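PDB 5Z6N: protein ElaA from Escherichia coli, which probably acts as an N-acetyltransferase of the GNAT superfamily, transferring the acetyl group of acetyl coenzyme A to an amine. Local coordinates for residues Asp43-Gly46 / Asp47-His50. Numbering follows the deposited sequence.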
loop_
_atom_site.group_PDB
_atom_site.type_symbol
_atom_site.label_atom_id
_atom_site.label_comp_id
_atom_site.label_asym_id
_atom_site.label_seq_id
_atom_site.Cartn_x
_atom_site.Cartn_y
_atom_site.Cartn_z
ATOM N N ASP B 43 6.115 -9.416 0.735
ATOM C CA ASP B 43 4.980 -9.972 0.008
ATOM C C ASP B 43 5.339 -10.696 -1.283
ATOM O O ASP B 43 4.670 -11.672 -1.636
ATOM C CB ASP B 43 3.977 -8.855 -0.288
ATOM C CG ASP B 43 3.379 -8.268 0.975
ATOM O OD1 ASP B 43 2.555 -8.956 1.613
ATOM O OD2 ASP B 43 3.733 -7.124 1.327
ATOM N N LEU B 44 6.374 -10.257 -1.998
ATOM C CA LEU B 44 6.714 -10.906 -3.257
ATOM C C LEU B 44 8.144 -11.403 -3.122
ATOM O O LEU B 44 9.063 -10.819 -3.708
ATOM C CB LEU B 44 6.598 -9.923 -4.418
ATOM C CG LEU B 44 5.233 -9.275 -4.596
ATOM C CD1 LEU B 44 5.372 -7.788 -4.409
ATOM C CD2 LEU B 44 4.675 -9.606 -5.960
ATOM N N THR B 45 8.346 -12.483 -2.372
ATOM C CA THR B 45 9.668 -13.076 -2.264
ATOM C C THR B 45 9.487 -14.472 -1.686
ATOM O O THR B 45 8.556 -14.729 -0.914
ATOM C CB THR B 45 10.716 -12.291 -1.460
ATOM O OG1 THR B 45 12.028 -12.780 -1.779
ATOM C CG2 THR B 45 10.478 -12.432 0.031
ATOM N N GLY B 46 10.380 -15.376 -2.095
ATOM C CA GLY B 46 10.455 -16.721 -1.557
ATOM C C GLY B 46 9.266 -17.603 -1.865
ATOM O O GLY B 46 8.730 -17.572 -2.978
ATOM N N ASP B 47 8.858 -18.407 -0.881
ATOM C CA ASP B 47 7.700 -19.287 -0.988
ATOM C C ASP B 47 6.485 -18.725 -0.258
ATOM O O ASP B 47 5.652 -19.486 0.249
ATOM C CB ASP B 47 8.039 -20.679 -0.449
ATOM C CG ASP B 47 7.481 -21.792 -1.313
ATOM O OD1 ASP B 47 7.412 -21.612 -2.548
ATOM O OD2 ASP B 47 7.120 -22.852 -0.760
ATOM N N ASN B 48 6.373 -17.402 -0.187
ATOM C CA ASN B 48 5.354 -16.756 0.623
ATOM C C ASN B 48 4.033 -16.686 -0.127
ATOM O O ASN B 48 3.999 -16.401 -1.327
ATOM C CB ASN B 48 5.807 -15.357 1.034
ATOM C CG ASN B 48 6.984 -15.390 1.984
ATOM O OD1 ASN B 48 7.272 -16.415 2.598
ATOM N ND2 ASN B 48 7.667 -14.264 2.118
ATOM N N ARG B 49 2.947 -16.940 0.600
ATOM C CA ARG B 49 1.614 -17.061 0.032
ATOM C C ARG B 49 0.690 -16.033 0.668
ATOM O O ARG B 49 0.954 -15.517 1.757
ATOM C CB ARG B 49 1.036 -18.468 0.261
ATOM C CG ARG B 49 2.068 -19.586 0.201
ATOM C CD ARG B 49 1.409 -20.955 0.125
ATOM N NE ARG B 49 0.202 -20.928 -0.690
ATOM C CZ ARG B 49 0.155 -21.342 -1.953
ATOM N NH1 ARG B 49 1.249 -21.805 -2.540
ATOM N NH2 ARG B 49 -0.976 -21.284 -2.638
ATOM N N HIS B 50 -0.413 -15.754 -0.021
ATOM C CA HIS B 50 -1.452 -14.868 0.482
ATOM C C HIS B 50 -2.811 -15.541 0.351
ATOM O O HIS B 50 -3.077 -16.247 -0.628
ATOM C CB HIS B 50 -1.468 -13.523 -0.259
ATOM C CG HIS B 50 -0.110 -12.912 -0.452
ATOM N ND1 HIS B 50 0.802 -13.390 -1.374
ATOM C CD2 HIS B 50 0.499 -11.879 0.182
ATOM C CE1 HIS B 50 1.904 -12.663 -1.312
ATOM N NE2 HIS B 50 1.748 -11.742 -0.375
#
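D43 and H50 face each other across a chain reversal built on a type II' beta turn, T45 to N48, through which the loop after helix 14-31 enters strand 49-54 of the GNAT sheet. The case illustrates how a turn can bring residues seven positions apart into contact, their side chains crossing at about a right angle. H50 CG lies anti to the backbone carbonyl carbon (chi1 -45°), and the ring reaches back across the turn to D43. The imidazole meets D43 with its edge: the backbone O of D43 lies near the ring plane, 3.2 Å from H50 NE2, but the angle is too poor for a hydrogen bond. The carboxylate is nearly coplanar with the ring, the two planes 27° apart, and its OD1 stands 3.5 Å from H50 NE2. That OD1 is engaged instead by salt bridges to R24 and R64, while OD2 accepts a hydrogen bond from the hydroxyl of Y18 of the second subunit, which ties the loop to the dimer partner. Such a pair of arginines would be expected to favour the charged carboxylate. At the turn itself, G46 takes the positive phi (66°) of the type II' form, and its O is hydrogen-bonded to H9. N48 lies alongside T45, pointing the same way; its amide is held at both ends, OD1 by the backbone N of K67 and ND2 by the O of D42. Beside that amide sits the carbonyl of T45, whose O is 3.4 Å from N48 CB.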